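PDB 6ICN: methylxanthine N1-demethylase NdmA from Pseudomonas putida, which catalyses the N1-demethylation of caffeine to theobromine and formaldehyde, as a Rieske non-heme iron oxygenase in bacterial caffeine degradation. Local coordinates for residues A[245-257]-A[263-275]. Sequence-based numbering, arbitrary orientation.
Sequences CSMPFAINLEVSK and LHVLFNVSCPVDS. With CFF (caffeine), chain F.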
ATOM      1  N   CYS A 245      21.044   1.374 -38.754  1.00 20.70           N
ATOM      2  CA  CYS A 245      20.220   2.216 -37.887  1.00 21.50           C
ATOM      3  C   CYS A 245      19.299   3.056 -38.756  1.00 20.74           C
ATOM      4  O   CYS A 245      19.724   4.067 -39.321  1.00 22.71           O
ATOM      5  CB  CYS A 245      21.091   3.098 -36.999  1.00 20.49           C
ATOM      6  SG  CYS A 245      22.295   2.185 -35.992  1.00 22.60           S
ATOM      7  N   SER A 246      18.037   2.638 -38.862  1.00 18.01           N
ATOM      8  CA  SER A 246      17.035   3.413 -39.598  1.00 18.25           C
ATOM      9  C   SER A 246      16.718   4.695 -38.835  1.00 21.85           C
ATOM     10  O   SER A 246      16.168   4.650 -37.731  1.00 20.06           O
ATOM     11  CB  SER A 246      15.773   2.583 -39.812  1.00 18.24           C
ATOM     12  OG  SER A 246      16.041   1.447 -40.617  1.00 19.85           O
ATOM     13  N   MET A 247      17.062   5.844 -39.411  1.00 19.13           N
ATOM     14  CA  MET A 247      16.882   7.111 -38.690  1.00 18.61           C
ATOM     15  C   MET A 247      15.413   7.401 -38.507  1.00 20.04           C
ATOM     16  O   MET A 247      14.622   7.157 -39.423  1.00 21.86           O
ATOM     17  CB  MET A 247      17.570   8.273 -39.424  1.00 19.90           C
ATOM     18  CG  MET A 247      19.084   8.107 -39.468  1.00 18.78           C
ATOM     19  SD  MET A 247      19.819   8.359 -37.818  1.00 22.23           S
ATOM     20  CE  MET A 247      19.615  10.106 -37.657  1.00 21.65           C
ATOM     21  N   PRO A 248      15.032   7.958 -37.348  1.00 17.43           N
ATOM     22  CA  PRO A 248      15.892   8.435 -36.254  1.00 17.22           C
ATOM     23  C   PRO A 248      16.116   7.499 -35.071  1.00 20.74           C
ATOM     24  O   PRO A 248      17.071   7.732 -34.339  1.00 18.98           O
ATOM     25  CB  PRO A 248      15.150   9.667 -35.751  1.00 19.12           C
ATOM     26  CG  PRO A 248      13.700   9.357 -36.012  1.00 21.24           C
ATOM     27  CD  PRO A 248      13.655   8.479 -37.235  1.00 18.39           C
ATOM     28  N   PHE A 249      15.260   6.502 -34.828  1.00 17.96           N
ATOM     29  CA  PHE A 249      15.299   5.844 -33.521  1.00 18.00           C
ATOM     30  C   PHE A 249      15.412   4.327 -33.553  1.00 21.61           C
ATOM     31  O   PHE A 249      15.381   3.703 -32.483  1.00 24.24           O
ATOM     32  CB  PHE A 249      14.054   6.222 -32.701  1.00 19.78           C
ATOM     33  CG  PHE A 249      13.930   7.694 -32.421  1.00 15.55           C
ATOM     34  CD1 PHE A 249      15.030   8.444 -31.999  1.00 16.60           C
ATOM     35  CD2 PHE A 249      12.713   8.328 -32.576  1.00 15.76           C
ATOM     36  CE1 PHE A 249      14.904   9.811 -31.764  1.00 16.74           C
ATOM     37  CE2 PHE A 249      12.570   9.695 -32.336  1.00 18.45           C
ATOM     38  CZ  PHE A 249      13.686  10.442 -31.928  1.00 18.20           C
ATOM     39  N   ALA A 250      15.523   3.707 -34.714  1.00 18.20           N
ATOM     40  CA  ALA A 250      15.545   2.250 -34.794  1.00 20.23           C
ATOM     41  C   ALA A 250      16.966   1.754 -35.001  1.00 23.09           C
ATOM     42  O   ALA A 250      17.703   2.305 -35.822  1.00 27.03           O
ATOM     43  CB  ALA A 250      14.650   1.754 -35.925  1.00 21.87           C
ATOM     44  N   ILE A 251      17.347   0.710 -34.266  1.00 18.13           N
ATOM     45  CA  ILE A 251      18.672   0.109 -34.380  1.00 17.49           C
ATOM     46  C   ILE A 251      18.541  -1.382 -34.660  1.00 20.93           C
ATOM     47  O   ILE A 251      17.933  -2.119 -33.873  1.00 19.90           O
ATOM     48  CB  ILE A 251      19.520   0.338 -33.121  1.00 19.43           C
ATOM     49  CG1 ILE A 251      19.715   1.840 -32.880  1.00 20.86           C
ATOM     50  CG2 ILE A 251      20.861  -0.394 -33.216  1.00 21.50           C
ATOM     51  CD1 ILE A 251      20.077   2.136 -31.447  1.00 23.22           C
ATOM     52  N   ASN A 252      19.139  -1.836 -35.768  1.00 20.16           N
ATOM     53  CA  ASN A 252      19.249  -3.253 -36.089  1.00 16.84           C
ATOM     54  C   ASN A 252      20.707  -3.648 -35.897  1.00 19.12           C
ATOM     55  O   ASN A 252      21.587  -3.163 -36.622  1.00 20.09           O
ATOM     56  CB  ASN A 252      18.776  -3.529 -37.517  1.00 18.23           C
ATOM     57  CG  ASN A 252      18.726  -5.017 -37.837  1.00 20.17           C
ATOM     58  OD1 ASN A 252      17.694  -5.668 -37.645  1.00 21.39           O
ATOM     59  ND2 ASN A 252      19.834  -5.560 -38.332  1.00 21.40           N
ATOM     60  N   LEU A 253      20.974  -4.496 -34.897  1.00 19.42           N
ATOM     61  CA  LEU A 253      22.334  -4.925 -34.574  1.00 20.73           C
ATOM     62  C   LEU A 253      22.468  -6.420 -34.856  1.00 22.38           C
ATOM     63  O   LEU A 253      21.858  -7.249 -34.167  1.00 21.45           O
ATOM     64  CB  LEU A 253      22.677  -4.604 -33.116  1.00 20.26           C
ATOM     65  CG  LEU A 253      23.968  -5.222 -32.568  1.00 21.78           C
ATOM     66  CD1 LEU A 253      25.186  -4.823 -33.423  1.00 24.05           C
ATOM     67  CD2 LEU A 253      24.193  -4.802 -31.105  1.00 22.42           C
ATOM     68  N   GLU A 254      23.273  -6.773 -35.859  1.00 20.63           N
ATOM     69  CA  GLU A 254      23.554  -8.173 -36.164  1.00 23.61           C
ATOM     70  C   GLU A 254      24.868  -8.568 -35.506  1.00 22.81           C
ATOM     71  O   GLU A 254      25.911  -7.972 -35.800  1.00 26.08           O
ATOM     72  CB  GLU A 254      23.626  -8.398 -37.672  1.00 23.15           C
ATOM     73  CG  GLU A 254      22.305  -8.191 -38.390  1.00 24.07           C
ATOM     74  CD  GLU A 254      22.464  -8.227 -39.911  1.00 29.15           C
ATOM     75  OE1 GLU A 254      22.579  -7.148 -40.548  1.00 28.48           O
ATOM     76  OE2 GLU A 254      22.494  -9.350 -40.461  1.00 31.93           O
ATOM     77  N   VAL A 255      24.817  -9.558 -34.612  1.00 23.17           N
ATOM     78  CA  VAL A 255      25.998 -10.042 -33.899  1.00 24.16           C
ATOM     79  C   VAL A 255      26.374 -11.418 -34.435  1.00 29.09           C
ATOM     80  O   VAL A 255      25.578 -12.366 -34.370  1.00 27.17           O
ATOM     81  CB  VAL A 255      25.781 -10.108 -32.377  1.00 26.42           C
ATOM     82  CG1 VAL A 255      27.075 -10.534 -31.682  1.00 29.29           C
ATOM     83  CG2 VAL A 255      25.293  -8.774 -31.831  1.00 26.36           C
ATOM     84  N   SER A 256      27.593 -11.537 -34.952  1.00 28.89           N
ATOM     85  CA  SER A 256      28.218 -12.846 -35.118  1.00 33.47           C
ATOM     86  C   SER A 256      28.972 -13.144 -33.825  1.00 36.23           C
ATOM     87  O   SER A 256      30.088 -12.658 -33.621  1.00 34.31           O
ATOM     88  CB  SER A 256      29.125 -12.858 -36.342  1.00 33.96           C
ATOM     89  OG  SER A 256      28.439 -12.320 -37.459  1.00 38.03           O
ATOM     90  N   LYS A 257      28.348 -13.931 -32.939  1.00 35.74           N
ATOM     91  CA  LYS A 257      28.881 -14.150 -31.595  1.00 35.17           C
ATOM     92  C   LYS A 257      30.198 -14.913 -31.637  1.00 38.48           C
ATOM     93  O   LYS A 257      30.374 -15.834 -32.439  1.00 38.86           O
ATOM     94  CB  LYS A 257      27.887 -14.936 -30.735  1.00 34.62           C
ATOM     95  CG  LYS A 257      26.588 -14.209 -30.403  1.00 33.03           C
ATOM     96  CD  LYS A 257      25.613 -15.151 -29.701  1.00 34.01           C
ATOM     97  CE  LYS A 257      26.187 -15.677 -28.393  1.00 40.70           C
ATOM     98  NZ  LYS A 257      25.269 -16.654 -27.739  1.00 38.33           N
ATOM     99  N   LEU A 263      24.533 -16.492 -35.307  1.00 26.56           N
ATOM    100  CA  LEU A 263      23.978 -15.157 -35.503  1.00 25.74           C
ATOM    101  C   LEU A 263      22.955 -14.832 -34.413  1.00 26.06           C
ATOM    102  O   LEU A 263      22.143 -15.677 -34.031  1.00 25.85           O
ATOM    103  CB  LEU A 263      23.328 -15.056 -36.884  1.00 26.84           C
ATOM    104  CG  LEU A 263      22.697 -13.716 -37.281  1.00 28.47           C
ATOM    105  CD1 LEU A 263      23.733 -12.598 -37.267  1.00 28.69           C
ATOM    106  CD2 LEU A 263      22.012 -13.805 -38.638  1.00 31.42           C
ATOM    107  N   HIS A 264      23.035 -13.612 -33.887  1.00 24.50           N
ATOM    108  CA  HIS A 264      22.088 -13.094 -32.901  1.00 24.59           C
ATOM    109  C   HIS A 264      21.782 -11.663 -33.315  1.00 25.62           C
ATOM    110  O   HIS A 264      22.710 -10.875 -33.515  1.00 25.94           O
ATOM    111  CB  HIS A 264      22.688 -13.166 -31.483  1.00 24.42           C
ATOM    112  CG  HIS A 264      21.695 -12.985 -30.369  1.00 24.91           C
ATOM    113  ND1 HIS A 264      21.227 -14.037 -29.605  1.00 25.80           N
ATOM    114  CD2 HIS A 264      21.110 -11.869 -29.870  1.00 24.68           C
ATOM    115  CE1 HIS A 264      20.384 -13.575 -28.694  1.00 26.44           C
ATOM    116  NE2 HIS A 264      20.300 -12.263 -28.830  1.00 26.25           N
ATOM    117  N   VAL A 265      20.503 -11.328 -33.493  1.00 21.43           N
ATOM    118  CA  VAL A 265      20.102 -10.012 -33.985  1.00 20.27           C
ATOM    119  C   VAL A 265      19.290  -9.309 -32.905  1.00 22.15           C
ATOM    120  O   VAL A 265      18.354  -9.897 -32.353  1.00 20.32           O
ATOM    121  CB  VAL A 265      19.278 -10.110 -35.281  1.00 21.86           C
ATOM    122  CG1 VAL A 265      18.966  -8.723 -35.820  1.00 22.04           C
ATOM    123  CG2 VAL A 265      20.017 -10.957 -36.332  1.00 23.75           C
ATOM    124  N   LEU A 266      19.634  -8.058 -32.621  1.00 20.25           N
ATOM    125  CA  LEU A 266      18.879  -7.218 -31.696  1.00 19.20           C
ATOM    126  C   LEU A 266      18.258  -6.069 -32.474  1.00 19.90           C
ATOM    127  O   LEU A 266      18.962  -5.328 -33.172  1.00 21.90           O
ATOM    128  CB  LEU A 266      19.765  -6.665 -30.581  1.00 19.67           C
ATOM    129  CG  LEU A 266      20.503  -7.707 -29.749  1.00 24.48           C
ATOM    130  CD1 LEU A 266      21.649  -7.035 -29.012  1.00 28.14           C
ATOM    131  CD2 LEU A 266      19.545  -8.375 -28.759  1.00 23.70           C
ATOM    132  N   PHE A 267      16.946  -5.914 -32.357  1.00 18.85           N
ATOM    133  CA  PHE A 267      16.236  -4.825 -33.015  1.00 19.03           C
ATOM    134  C   PHE A 267      15.596  -3.994 -31.917  1.00 20.16           C
ATOM    135  O   PHE A 267      14.686  -4.462 -31.216  1.00 18.39           O
ATOM    136  CB  PHE A 267      15.203  -5.361 -34.006  1.00 17.47           C
ATOM    137  CG  PHE A 267      14.377  -4.300 -34.673  1.00 19.51           C
ATOM    138  CD1 PHE A 267      14.886  -3.557 -35.738  1.00 19.94           C
ATOM    139  CD2 PHE A 267      13.078  -4.049 -34.252  1.00 19.03           C
ATOM    140  CE1 PHE A 267      14.112  -2.601 -36.362  1.00 18.64           C
ATOM    141  CE2 PHE A 267      12.284  -3.077 -34.874  1.00 20.76           C
ATOM    142  CZ  PHE A 267      12.801  -2.351 -35.933  1.00 21.26           C
ATOM    143  N   ASN A 268      16.092  -2.778 -31.737  1.00 17.30           N
ATOM    144  CA  ASN A 268      15.619  -1.917 -30.659  1.00 17.69           C
ATOM    145  C   ASN A 268      15.088  -0.623 -31.252  1.00 18.78           C
ATOM    146  O   ASN A 268      15.762   0.010 -32.073  1.00 18.32           O
ATOM    147  CB  ASN A 268      16.745  -1.637 -29.650  1.00 20.71           C
ATOM    148  CG  ASN A 268      16.218  -1.027 -28.351  1.00 27.88           C
ATOM    149  OD1 ASN A 268      16.196   0.198 -28.213  1.00 25.97           O
ATOM    150  ND2 ASN A 268      15.761  -1.882 -27.401  1.00 20.79           N
ATOM    151  N   VAL A 269      13.877  -0.232 -30.857  1.00 17.07           N
ATOM    152  CA  VAL A 269      13.296   1.021 -31.339  1.00 16.64           C
ATOM    153  C   VAL A 269      12.505   1.692 -30.213  1.00 20.31           C
ATOM    154  O   VAL A 269      11.839   1.026 -29.411  1.00 18.08           O
ATOM    155  CB  VAL A 269      12.438   0.777 -32.605  1.00 18.20           C
ATOM    156  CG1 VAL A 269      11.320  -0.274 -32.342  1.00 19.61           C
ATOM    157  CG2 VAL A 269      11.873   2.091 -33.160  1.00 16.85           C
ATOM    158  N   SER A 270      12.594   3.019 -30.145  1.00 19.94           N
ATOM    159  CA  SER A 270      11.944   3.810 -29.104  1.00 20.11           C
ATOM    160  C   SER A 270      10.746   4.549 -29.684  1.00 22.02           C
ATOM    161  O   SER A 270      10.873   5.233 -30.709  1.00 24.28           O
ATOM    162  CB  SER A 270      12.904   4.837 -28.480  1.00 18.97           C
ATOM    163  OG  SER A 270      14.071   4.244 -27.939  1.00 21.79           O
ATOM    164  N   CYS A 271       9.599   4.432 -29.025  1.00 18.40           N
ATOM    165  CA  CYS A 271       8.472   5.324 -29.286  1.00 18.40           C
ATOM    166  C   CYS A 271       8.644   6.610 -28.485  1.00 18.17           C
ATOM    167  O   CYS A 271       8.671   6.562 -27.242  1.00 17.42           O
ATOM    168  CB  CYS A 271       7.154   4.668 -28.919  1.00 18.73           C
ATOM    169  SG  CYS A 271       5.674   5.715 -29.156  1.00 21.43           S
ATOM    170  N   PRO A 272       8.776   7.757 -29.135  1.00 16.91           N
ATOM    171  CA  PRO A 272       8.795   9.029 -28.406  1.00 18.63           C
ATOM    172  C   PRO A 272       7.396   9.388 -27.931  1.00 19.42           C
ATOM    173  O   PRO A 272       6.601  10.001 -28.651  1.00 19.79           O
ATOM    174  CB  PRO A 272       9.315  10.020 -29.454  1.00 20.20           C
ATOM    175  CG  PRO A 272       8.782   9.464 -30.747  1.00 19.70           C
ATOM    176  CD  PRO A 272       8.884   7.958 -30.597  1.00 19.98           C
ATOM    177  N   VAL A 273       7.077   8.993 -26.707  1.00 18.60           N
ATOM    178  CA  VAL A 273       5.709   9.144 -26.227  1.00 20.18           C
ATOM    179  C   VAL A 273       5.406  10.607 -25.976  1.00 20.31           C
ATOM    180  O   VAL A 273       4.343  11.119 -26.364  1.00 19.80           O
ATOM    181  CB  VAL A 273       5.493   8.286 -24.965  1.00 19.98           C
ATOM    182  CG1 VAL A 273       4.177   8.657 -24.281  1.00 20.21           C
ATOM    183  CG2 VAL A 273       5.510   6.807 -25.327  1.00 20.71           C
ATOM    184  N   ASP A 274       6.323  11.298 -25.301  1.00 22.76           N
ATOM    185  CA  ASP A 274       6.208  12.737 -25.111  1.00 25.05           C
ATOM    186  C   ASP A 274       7.612  13.299 -24.892  1.00 24.60           C
ATOM    187  O   ASP A 274       8.608  12.626 -25.184  1.00 24.98           O
ATOM    188  CB  ASP A 274       5.226  13.061 -23.973  1.00 22.22           C
ATOM    189  CG  ASP A 274       5.644  12.478 -22.627  1.00 26.92           C
ATOM    190  OD1 ASP A 274       6.850  12.284 -22.373  1.00 23.98           O
ATOM    191  OD2 ASP A 274       4.748  12.219 -21.799  1.00 29.38           O
ATOM    192  N   SER A 275       7.685  14.514 -24.347  1.00 26.53           N
ATOM    193  CA  SER A 275       8.953  15.228 -24.224  1.00 30.15           C
ATOM    194  C   SER A 275       9.946  14.542 -23.298  1.00 26.95           C
ATOM    195  O   SER A 275      11.150  14.819 -23.399  1.00 28.48           O
ATOM    196  CB  SER A 275       8.706  16.655 -23.722  1.00 26.07           C
ATOM    197  OG  SER A 275       8.356  16.657 -22.351  1.00 31.45           O
TER
HETATM  198  N1  CFF F 402      23.025  -3.540 -26.279  1.00 27.43           N
HETATM  199  C2  CFF F 402      24.026  -4.356 -26.741  1.00 30.14           C
HETATM  200  C10 CFF F 402      23.133  -2.102 -26.446  1.00 27.58           C
HETATM  201  C6  CFF F 402      21.952  -4.054 -25.671  1.00 27.94           C
HETATM  202  N3  CFF F 402      23.933  -5.701 -26.585  1.00 30.34           N
HETATM  203  O11 CFF F 402      24.982  -3.888 -27.281  1.00 27.76           O
HETATM  204  C12 CFF F 402      24.993  -6.580 -27.071  1.00 29.20           C
HETATM  205  C4  CFF F 402      22.849  -6.225 -25.968  1.00 29.57           C
HETATM  206  C5  CFF F 402      21.861  -5.425 -25.520  1.00 25.65           C
HETATM  207  N9  CFF F 402      22.508  -7.496 -25.688  1.00 32.45           N
HETATM  208  O13 CFF F 402      21.079  -3.336 -25.267  1.00 25.79           O
HETATM  209  N7  CFF F 402      20.911  -6.206 -24.973  1.00 26.44           N
HETATM  210  C8  CFF F 402      21.312  -7.479 -25.076  1.00 27.13           C
HETATM  211  C14 CFF F 402      19.623  -6.028 -24.326  1.00 28.08           C
HETATM  212  O   HOH W   1      15.946   4.967 -29.455  1.00 28.79           O
HETATM  213  O   HOH W   2      16.440   2.753 -30.020  1.00 30.53           O
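Leu266 carries CG anti to its carbonyl carbon (chi1 -57°) and Leu253 carries CG anti to its backbone N (chi1 169°), which lays the two side chains alongside each other, pointing the same way. Leu253 CD2 sits 4.0 Å from Leu266 CD1. The same CD1 of Leu266 lies 3.4 Å from C4 of caffeine; Leu266 is thus part of the caffeine pocket, and Leu253 stands beside it at the pocket's margin. Backbone pairing sets the register of the two strands: Leu253 N donates to Leu266 O (2.8 Å) in a nearly straight bond, Leu266 N returns one to Leu253 O, and Ile251–Asn268 and Val255–His264 repeat the antiparallel hydrogen-bonded pattern. On the other face, Asn252 OD1 reaches Val265 CG1 at 3.8 Å and meets the Phe267 ring obliquely, while accepting a hydrogen bond from Ser158 N. At the Phe249 end of the ladder, a water 2.8 Å from Phe249 O can donate to it or to Asn268 OD1, though it has more acceptors in reach than protons; Asn268 ND2 is hydrogen-bonded to Tyr173 OH. Phe249 CE2 touches Pro272 CG at 4.1 Å. This hairpin lies within the seven-stranded antiparallel sheet of the catalytic domain, between strands 239-246 and 277-286, with helix 179-186 against Ile251 and Asn268 and helix 330-348 against Phe249.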